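PDB 3BWZ: cellulosomal scaffoldin adaptor protein B from Acetivibrio cellulolyticus, which carries type II cohesin modules, which as in related cellulosomal scaffoldins probably bind dockerin modules of partner proteins and so help assemble the cellulosome. Local coordinates for residues 57-65 with 80-91; 98-107 with 145-153. All coordinates share one frame; numbering follows the deposited sequence. Where two conformers were deposited one is given.

Both contacts belong to one type II cohesin module, a beta sandwich of the jelly-roll kind. They follow one another along the chain: contact 1 (57-65 with 80-91) is complete before contact 2 (98-107 with 145-153) begins. Strand 88-94 closes contact 1 and is followed in the chain by helix 98-104, which opens contact 2. Their centres lie about 27 Å apart and their nearest atoms about 8 Å apart, without touching. Strand 34-42 ties them together, because it pairs with strand 88-94 and also with strand 143-147. The contacts thus secure separate parts of the module on one shared sheet: a loop against the edge of a beta hairpin, partly buried, and a helix against a surface turn.

Contact 1 (57-65 with 80-91)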
loop_
_atom_site.group_PDB
_atom_site.type_symbol
_atom_site.label_atom_id
_atom_site.label_comp_id
_atom_site.label_asym_id
_atom_site.label_seq_id
_atom_site.Cartn_x
_atom_site.Cartn_y
_atom_site.Cartn_z
ATOM N N ALA A 57 -8.850 -12.743 7.927
ATOM C CA ALA A 57 -9.390 -11.895 6.880
ATOM C C ALA A 57 -9.549 -10.460 7.351
ATOM O O ALA A 57 -10.045 -10.200 8.440
ATOM C CB ALA A 57 -10.725 -12.412 6.412
ATOM N N TYR A 58 -9.178 -9.512 6.506
ATOM C CA TYR A 58 -9.519 -8.112 6.771
ATOM C C TYR A 58 -11.016 -7.979 6.871
ATOM O O TYR A 58 -11.742 -8.602 6.098
ATOM C CB TYR A 58 -9.096 -7.196 5.623
ATOM C CG TYR A 58 -7.637 -6.802 5.544
ATOM C CD1 TYR A 58 -6.616 -7.597 6.058
ATOM C CD2 TYR A 58 -7.272 -5.622 4.903
ATOM C CE1 TYR A 58 -5.289 -7.228 5.941
ATOM C CE2 TYR A 58 -5.952 -5.251 4.785
ATOM C CZ TYR A 58 -4.960 -6.060 5.281
ATOM O OH TYR A 58 -3.634 -5.680 5.116
ATOM N N THR A 59 -11.450 -7.101 7.781
ATOM C CA THR A 59 -12.816 -6.593 7.809
ATOM C C THR A 59 -12.855 -5.272 7.026
ATOM O O THR A 59 -11.865 -4.836 6.457
ATOM C CB THR A 59 -13.264 -6.307 9.241
ATOM O OG1 THR A 59 -12.553 -5.146 9.685
ATOM C CG2 THR A 59 -13.012 -7.503 10.149
ATOM N N LYS A 60 -14.007 -4.616 7.048
ATOM C CA LYS A 60 -14.170 -3.309 6.439
ATOM C C LYS A 60 -13.320 -2.222 7.080
ATOM O O LYS A 60 -13.254 -1.139 6.538
ATOM C CB LYS A 60 -15.649 -2.910 6.446
ATOM C CG LYS A 60 -16.570 -3.749 5.580
ATOM C CD LYS A 60 -18.024 -3.340 5.829
ATOM C CE LYS A 60 -19.002 -4.421 5.476
ATOM N NZ LYS A 60 -20.329 -4.135 6.080
ATOM N N SER A 61 -12.706 -2.483 8.227
ATOM C CA SER A 61 -11.900 -1.480 8.933
ATOM C C SER A 61 -10.437 -1.853 9.150
ATOM O O SER A 61 -9.699 -1.064 9.705
ATOM C CB SER A 61 -12.538 -1.141 10.289
ATOM O OG SER A 61 -12.628 -2.261 11.147
ATOM N N THR A 62 -10.012 -3.039 8.713
ATOM C CA THR A 62 -8.661 -3.482 9.008
ATOM C C THR A 62 -7.615 -2.649 8.262
ATOM O O THR A 62 -7.710 -2.426 7.063
ATOM C CB THR A 62 -8.465 -4.951 8.628
ATOM O OG1 THR A 62 -9.495 -5.749 9.239
ATOM C CG2 THR A 62 -7.095 -5.468 8.970
ATOM N N MET A 63 -6.607 -2.232 9.011
ATOM C CA MET A 63 -5.482 -1.520 8.476
ATOM C C MET A 63 -4.439 -2.507 7.901
ATOM O O MET A 63 -4.249 -3.584 8.436
ATOM C CB MET A 63 -4.906 -0.699 9.627
ATOM C CG MET A 63 -3.872 0.290 9.267
ATOM S SD MET A 63 -4.609 1.704 8.441
ATOM C CE MET A 63 -3.131 2.459 7.762
ATOM N N PRO A 64 -3.730 -2.119 6.832
ATOM C CA PRO A 64 -2.574 -2.897 6.386
ATOM C C PRO A 64 -1.550 -3.111 7.489
ATOM O O PRO A 64 -1.509 -2.381 8.479
ATOM C CB PRO A 64 -2.010 -2.049 5.242
ATOM C CG PRO A 64 -3.213 -1.361 4.709
ATOM C CD PRO A 64 -3.956 -0.972 5.945
ATOM N N GLY A 65 -0.723 -4.118 7.303
ATOM C CA GLY A 65 0.349 -4.392 8.227
ATOM C C GLY A 65 1.458 -3.365 8.200
ATOM O O GLY A 65 1.642 -2.610 7.231
ATOM N N ALA A 80 -8.586 2.948 8.063
ATOM C CA ALA A 80 -8.895 2.244 6.833
ATOM C C ALA A 80 -10.380 2.095 6.654
ATOM O O ALA A 80 -11.119 1.913 7.620
ATOM C CB ALA A 80 -8.225 0.854 6.796
ATOM N N ASP A 81 -10.799 2.102 5.398
ATOM C CA ASP A 81 -12.158 1.730 5.015
ATOM C C ASP A 81 -12.052 0.872 3.762
ATOM O O ASP A 81 -11.522 1.309 2.740
ATOM C CB ASP A 81 -13.049 2.943 4.771
ATOM C CG ASP A 81 -14.479 2.544 4.507
ATOM O OD1 ASP A 81 -15.073 1.872 5.369
ATOM O OD2 ASP A 81 -15.009 2.844 3.439
ATOM N N ASN A 82 -12.519 -0.370 3.879
ATOM C CA ASN A 82 -12.365 -1.344 2.833
ATOM C C ASN A 82 -13.725 -1.809 2.343
ATOM O O ASN A 82 -14.617 -2.064 3.141
ATOM C CB ASN A 82 -11.606 -2.553 3.373
ATOM C CG ASN A 82 -10.324 -2.168 4.078
ATOM O OD1 ASN A 82 -9.570 -1.333 3.576
ATOM N ND2 ASN A 82 -10.055 -2.797 5.244
ATOM N N ASP A 83 -13.864 -1.939 1.035
ATOM C CA ASP A 83 -15.041 -2.548 0.422
ATOM C C ASP A 83 -14.601 -3.911 -0.082
ATOM O O ASP A 83 -13.954 -4.024 -1.126
ATOM C CB ASP A 83 -15.586 -1.677 -0.696
ATOM C CG ASP A 83 -16.864 -2.219 -1.281
ATOM O OD1 ASP A 83 -17.086 -3.448 -1.249
ATOM O OD2 ASP A 83 -17.649 -1.419 -1.816
ATOM N N LEU A 84 -14.891 -4.926 0.707
ATOM C CA LEU A 84 -14.433 -6.277 0.428
ATOM C C LEU A 84 -15.203 -6.940 -0.708
ATOM O O LEU A 84 -14.714 -7.880 -1.299
ATOM C CB LEU A 84 -14.509 -7.122 1.686
ATOM C CG LEU A 84 -13.742 -6.576 2.875
ATOM C CD1 LEU A 84 -14.067 -7.416 4.093
ATOM C CD2 LEU A 84 -12.222 -6.522 2.623
ATOM N N GLU A 85 -16.388 -6.429 -1.028
ATOM C CA GLU A 85 -17.160 -6.951 -2.158
ATOM C C GLU A 85 -16.636 -6.430 -3.475
ATOM O O GLU A 85 -16.658 -7.147 -4.468
ATOM C CB GLU A 85 -18.626 -6.589 -1.994
ATOM C CG GLU A 85 -19.285 -7.370 -0.866
ATOM C CD GLU A 85 -19.378 -8.861 -1.134
ATOM O OE1 GLU A 85 -19.546 -9.251 -2.307
ATOM O OE2 GLU A 85 -19.287 -9.650 -0.167
ATOM N N LYS A 86 -16.185 -5.176 -3.501
ATOM C CA LYS A 86 -15.650 -4.575 -4.719
ATOM C C LYS A 86 -14.128 -4.742 -4.844
ATOM O O LYS A 86 -13.581 -4.581 -5.905
ATOM C CB LYS A 86 -16.028 -3.087 -4.812
ATOM C CG LYS A 86 -17.534 -2.839 -4.854
ATOM C CD LYS A 86 -17.873 -1.414 -5.281
ATOM C CE LYS A 86 -19.350 -1.113 -5.150
ATOM N NZ LYS A 86 -19.804 -1.225 -3.730
ATOM N N GLY A 87 -13.465 -5.030 -3.740
ATOM C CA GLY A 87 -12.015 -5.153 -3.724
ATOM C C GLY A 87 -11.301 -3.823 -3.666
ATOM O O GLY A 87 -10.350 -3.599 -4.418
ATOM N N ILE A 88 -11.704 -2.952 -2.729
ATOM C CA ILE A 88 -11.085 -1.636 -2.585
ATOM C C ILE A 88 -10.592 -1.485 -1.145
ATOM O O ILE A 88 -11.366 -1.674 -0.211
ATOM C CB ILE A 88 -12.074 -0.480 -2.893
ATOM C CG1 ILE A 88 -12.634 -0.581 -4.310
ATOM C CG2 ILE A 88 -11.390 0.890 -2.659
ATOM C CD1 ILE A 88 -13.881 0.262 -4.503
ATOM N N LEU A 89 -9.321 -1.124 -0.977
ATOM C CA LEU A 89 -8.738 -0.826 0.323
ATOM C C LEU A 89 -8.327 0.648 0.274
ATOM O O LEU A 89 -7.455 1.026 -0.506
ATOM C CB LEU A 89 -7.489 -1.682 0.597
ATOM C CG LEU A 89 -7.638 -3.192 0.390
ATOM C CD1 LEU A 89 -6.293 -3.890 0.660
ATOM C CD2 LEU A 89 -8.735 -3.771 1.274
ATOM N N ASN A 90 -8.933 1.468 1.120
ATOM C CA ASN A 90 -8.620 2.905 1.190
ATOM C C ASN A 90 -8.108 3.151 2.600
ATOM O O ASN A 90 -8.823 2.905 3.553
ATOM C CB ASN A 90 -9.897 3.711 0.864
ATOM C CG ASN A 90 -9.739 5.249 0.841
ATOM O OD1 ASN A 90 -10.535 5.965 0.118
ATOM N ND2 ASN A 90 -8.977 5.784 1.707
ATOM N N PHE A 91 -6.868 3.596 2.740
ATOM C CA PHE A 91 -6.304 3.772 4.054
ATOM C C PHE A 91 -5.350 4.936 4.091
ATOM O O PHE A 91 -4.798 5.352 3.078
ATOM C CB PHE A 91 -5.617 2.484 4.548
ATOM C CG PHE A 91 -4.526 1.983 3.637
ATOM C CD1 PHE A 91 -3.205 2.353 3.815
ATOM C CD2 PHE A 91 -4.833 1.117 2.577
ATOM C CE1 PHE A 91 -2.224 1.891 2.946
ATOM C CE2 PHE A 91 -3.852 0.641 1.732
ATOM C CZ PHE A 91 -2.551 1.030 1.943
HETATM O O HOH W 1 -15.642 0.614 7.716
HETATM O O HOH W 2 -9.633 1.613 10.548
HETATM O O HOH W 3 -6.853 -1.714 4.365
#
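The ring of Phe-91 carries Pro-64 on one face. CG of Pro-64 stands 3.5 Å from the ring centroid and only 5° off the normal, a centred CH-pi contact. In one of its two conformers, Met-63 approaches the same ring obliquely, with CE 3.9 Å from CD1 of Phe-91, and SD rests near CB of Ala-80. On the Tyr-58 ring, Thr-62 CG2 lies over one face toward the rim. CD2 of Leu-89 meets that ring obliquely. The amide of Asn-82 is the polar centre. Both N-H groups of ND2 are used within the amide plane. One reaches O of Thr-59 at 3.0 Å and is nearly straight (175°). The other reaches O of Thr-62, also at 3.0 Å, on a lone pair.

In the cohesin sandwich, loop 57-65 runs along the edge of strand 77-83 that faces away from its antiparallel hairpin partner, strand 88-94, and its side chains reach Leu-89 and Phe-91. The hairpin turn has a G1 beta bulge at Gly-87. Beside Ala-80 to Asn-82, Thr-59 to Thr-62 form a type I turn, and OG1 of Thr-59 makes an ST turn by accepting from N of Ser-61. The amide of Asn-82 therefore clasps the two ends of this turn. Its backbone N adds a bond to O of Lys-60, 2.9 Å long. A water donates to both O of Thr-62 and OD1 of Asn-82. Farther along, CD1 of Leu-84 presses against O of Tyr-58 at 3.3 Å. Val-116 of strand 111-120 touches Tyr-58, Pro-64 and Leu-89.

Contact 2 (98-107 with 145-153); sequences LDDYRTAAAP and LFDWNGDRI
Trp-148 sets its indole against helix 98-104 and the proline that follows it. Its edge points at the face of Tyr-101. The two planes are nearly perpendicular (88°) and the six-membered ring centroid is 5.5 Å from that of Tyr-101, a T-shaped pair. CE3 of Trp-148 lies over the Tyr-101 face toward the rim. One indole face is taken by the aliphatic part of Arg-102. CG of Arg-102 sits 3.5 Å from the centroid of the five-membered ring, a CH-pi contact. The guanidinium itself is turned steeply to the indole, so the methylene rather than the charge lies on the ring. Pro-107 reaches the far end of the indole obliquely, with CB 3.7 Å from CZ3 of Trp-148.

The bend of Arg-102 at chi3 (-60°) brings NH1 back to O of Trp-148. This hydrogen bond is 2.9 Å long and lies in both the guanidinium and the carbonyl plane. CD of Arg-102 also passes 3.4 Å from OD1 of Asn-149. Leu-98 packs CD1 against N of Gly-150 at 3.6 Å. The contact joins the short helix to the type I turn, Asp-147 to Gly-150, that follows strand 143-147. OD1 of Asp-147 accepts from N of Asn-149 and N of Asp-151, on opposite faces of its carboxylate, and so braces the turn. Tyr-101 OH is bound to O of Phe-34 and N of Glu-108.

The single hydrogen bond across the contact ties Arg-102 to the backbone of the residue whose ring its methylene covers, so the polar end and the aliphatic part of one side chain both serve Trp-148.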
loop_
_atom_site.group_PDB
_atom_site.type_symbol
_atom_site.label_atom_id
_atom_site.label_comp_id
_atom_site.label_asym_id
_atom_site.label_seq_id
_atom_site.Cartn_x
_atom_site.Cartn_y
_atom_site.Cartn_z
ATOM N N LEU A 98 4.465 16.447 13.767
ATOM C CA LEU A 98 5.388 16.812 12.693
ATOM C C LEU A 98 6.518 17.726 13.125
ATOM O O LEU A 98 7.613 17.627 12.591
ATOM C CB LEU A 98 4.623 17.399 11.511
ATOM C CG LEU A 98 3.680 16.422 10.800
ATOM C CD1 LEU A 98 2.932 17.119 9.679
ATOM C CD2 LEU A 98 4.441 15.208 10.250
ATOM N N ASP A 99 6.264 18.632 14.056
ATOM C CA ASP A 99 7.325 19.486 14.557
ATOM C C ASP A 99 8.484 18.618 15.086
ATOM O O ASP A 99 9.650 18.824 14.751
ATOM C CB ASP A 99 6.778 20.373 15.704
ATOM C CG ASP A 99 5.745 21.402 15.273
ATOM O OD1 ASP A 99 5.573 21.653 14.075
ATOM O OD2 ASP A 99 5.097 21.989 16.181
ATOM N N ASP A 100 8.142 17.624 15.887
ATOM C CA ASP A 100 9.143 16.737 16.460
ATOM C C ASP A 100 9.831 15.900 15.394
ATOM O O ASP A 100 11.040 15.680 15.457
ATOM C CB ASP A 100 8.534 15.872 17.544
ATOM C CG ASP A 100 8.148 16.680 18.781
ATOM O OD1 ASP A 100 8.724 17.768 19.026
ATOM O OD2 ASP A 100 7.235 16.218 19.470
ATOM N N TYR A 101 9.074 15.444 14.401
ATOM C CA TYR A 101 9.664 14.686 13.294
ATOM C C TYR A 101 10.662 15.531 12.521
ATOM O O TYR A 101 11.772 15.084 12.219
ATOM C CB TYR A 101 8.528 14.145 12.428
ATOM C CG TYR A 101 8.929 13.323 11.217
ATOM C CD1 TYR A 101 9.877 12.317 11.282
ATOM C CD2 TYR A 101 8.321 13.548 10.010
ATOM C CE1 TYR A 101 10.196 11.557 10.169
ATOM C CE2 TYR A 101 8.613 12.794 8.890
ATOM C CZ TYR A 101 9.555 11.796 8.963
ATOM O OH TYR A 101 9.881 11.020 7.875
ATOM N N ARG A 102 10.287 16.763 12.193
ATOM C CA ARG A 102 11.237 17.657 11.523
ATOM C C ARG A 102 12.504 17.868 12.348
ATOM O O ARG A 102 13.619 17.859 11.824
ATOM C CB ARG A 102 10.612 19.022 11.231
ATOM C CG ARG A 102 9.510 18.965 10.232
ATOM C CD ARG A 102 9.127 20.333 9.714
ATOM N NE ARG A 102 8.665 21.230 10.772
ATOM C CZ ARG A 102 7.426 21.306 11.230
ATOM N NH1 ARG A 102 6.473 20.544 10.733
ATOM N NH2 ARG A 102 7.129 22.178 12.179
ATOM N N THR A 103 12.341 18.039 13.652
ATOM C CA THR A 103 13.488 18.351 14.511
ATOM C C THR A 103 14.491 17.197 14.555
ATOM O O THR A 103 15.695 17.410 14.639
ATOM C CB THR A 103 12.995 18.768 15.905
ATOM O OG1 THR A 103 12.198 19.952 15.769
ATOM C CG2 THR A 103 14.167 19.030 16.832
ATOM N N ALA A 104 13.999 15.969 14.456
ATOM C CA ALA A 104 14.875 14.803 14.431
ATOM C C ALA A 104 15.781 14.746 13.201
ATOM O O ALA A 104 16.846 14.114 13.245
ATOM C CB ALA A 104 14.046 13.539 14.557
ATOM N N ALA A 105 15.363 15.409 12.124
ATOM C CA ALA A 105 16.211 15.644 10.967
ATOM C C ALA A 105 16.736 14.340 10.349
ATOM O O ALA A 105 17.885 14.256 9.921
ATOM C CB ALA A 105 17.367 16.606 11.319
ATOM N N ALA A 106 15.855 13.349 10.251
ATOM C CA ALA A 106 16.187 12.052 9.668
ATOM C C ALA A 106 14.955 11.522 8.927
ATOM O O ALA A 106 14.353 10.520 9.295
ATOM C CB ALA A 106 16.645 11.101 10.757
ATOM N N PRO A 107 14.560 12.209 7.855
ATOM C CA PRO A 107 13.303 11.863 7.182
ATOM C C PRO A 107 13.322 10.464 6.564
ATOM O O PRO A 107 14.339 10.007 6.032
ATOM C CB PRO A 107 13.169 12.937 6.094
ATOM C CG PRO A 107 14.555 13.392 5.836
ATOM C CD PRO A 107 15.238 13.334 7.190
ATOM N N LEU A 145 0.766 11.541 -1.116
ATOM C CA LEU A 145 1.921 11.525 -0.230
ATOM C C LEU A 145 2.047 12.874 0.445
ATOM O O LEU A 145 1.794 13.898 -0.192
ATOM C CB LEU A 145 3.190 11.204 -1.026
ATOM C CG LEU A 145 3.146 9.989 -1.955
ATOM C CD1 LEU A 145 4.517 9.802 -2.618
ATOM C CD2 LEU A 145 2.657 8.727 -1.253
ATOM N N PHE A 146 2.421 12.867 1.714
ATOM C CA PHE A 146 2.579 14.083 2.506
ATOM C C PHE A 146 4.029 14.294 2.889
ATOM O O PHE A 146 4.746 13.328 3.130
ATOM C CB PHE A 146 1.750 14.014 3.792
ATOM C CG PHE A 146 0.302 13.852 3.545
ATOM C CD1 PHE A 146 -0.325 12.641 3.743
ATOM C CD2 PHE A 146 -0.460 14.921 3.122
ATOM C CE1 PHE A 146 -1.681 12.501 3.499
ATOM C CE2 PHE A 146 -1.827 14.781 2.889
ATOM C CZ PHE A 146 -2.414 13.576 3.067
ATOM N N ASP A 147 4.436 15.555 2.996
ATOM C CA ASP A 147 5.721 15.917 3.543
ATOM C C ASP A 147 5.594 16.268 5.030
ATOM O O ASP A 147 4.505 16.253 5.621
ATOM C CB ASP A 147 6.389 17.035 2.714
ATOM C CG ASP A 147 5.720 18.390 2.845
ATOM O OD1 ASP A 147 5.067 18.661 3.863
ATOM O OD2 ASP A 147 5.866 19.198 1.885
ATOM N N TRP A 148 6.719 16.578 5.642
ATOM C CA TRP A 148 6.753 16.775 7.078
ATOM C C TRP A 148 6.315 18.151 7.538
ATOM O O TRP A 148 6.374 18.435 8.726
ATOM C CB TRP A 148 8.094 16.346 7.673
ATOM C CG TRP A 148 9.306 17.108 7.275
ATOM C CD1 TRP A 148 9.389 18.297 6.618
ATOM C CD2 TRP A 148 10.647 16.745 7.622
ATOM N NE1 TRP A 148 10.700 18.684 6.529
ATOM C CE2 TRP A 148 11.488 17.759 7.156
ATOM C CE3 TRP A 148 11.204 15.677 8.327
ATOM C CZ2 TRP A 148 12.864 17.717 7.339
ATOM C CZ3 TRP A 148 12.568 15.646 8.518
ATOM C CH2 TRP A 148 13.381 16.668 8.032
ATOM N N ASN A 149 5.872 18.984 6.599
ATOM C CA ASN A 149 5.103 20.176 6.930
ATOM C C ASN A 149 3.601 19.945 6.873
ATOM O O ASN A 149 2.828 20.858 7.150
ATOM C CB ASN A 149 5.458 21.333 6.006
ATOM C CG ASN A 149 6.904 21.713 6.090
ATOM O OD1 ASN A 149 7.451 21.826 7.189
ATOM N ND2 ASN A 149 7.545 21.875 4.947
ATOM N N GLY A 150 3.177 18.744 6.503
ATOM C CA GLY A 150 1.770 18.408 6.382
ATOM C C GLY A 150 1.184 18.700 5.003
ATOM O O GLY A 150 -0.029 18.557 4.793
ATOM N N ASP A 151 2.027 19.104 4.062
ATOM C CA ASP A 151 1.579 19.424 2.721
ATOM C C ASP A 151 1.644 18.203 1.835
ATOM O O ASP A 151 2.491 17.350 1.982
ATOM C CB ASP A 151 2.435 20.526 2.118
ATOM C CG ASP A 151 2.347 21.823 2.895
ATOM O OD1 ASP A 151 1.232 22.168 3.337
ATOM O OD2 ASP A 151 3.396 22.467 3.092
ATOM N N ARG A 152 0.767 18.157 0.851
ATOM C CA ARG A 152 0.827 17.127 -0.170
ATOM C C ARG A 152 2.041 17.334 -1.045
ATOM O O ARG A 152 2.413 18.468 -1.390
ATOM C CB ARG A 152 -0.423 17.116 -1.042
ATOM C CG ARG A 152 -1.625 16.602 -0.313
ATOM C CD ARG A 152 -2.865 16.496 -1.197
ATOM N NE ARG A 152 -3.182 17.810 -1.687
ATOM C CZ ARG A 152 -2.829 18.345 -2.846
ATOM N NH1 ARG A 152 -2.223 17.675 -3.831
ATOM N NH2 ARG A 152 -3.151 19.605 -3.033
ATOM N N ILE A 153 2.660 16.226 -1.411
ATOM C CA ILE A 153 3.724 16.200 -2.395
ATOM C C ILE A 153 3.029 15.983 -3.723
ATOM O O ILE A 153 2.574 14.884 -4.025
ATOM C CB ILE A 153 4.712 15.092 -2.056
ATOM C CG1 ILE A 153 5.352 15.374 -0.690
ATOM C CG2 ILE A 153 5.775 14.944 -3.155
ATOM C CD1 ILE A 153 6.174 14.231 -0.125
#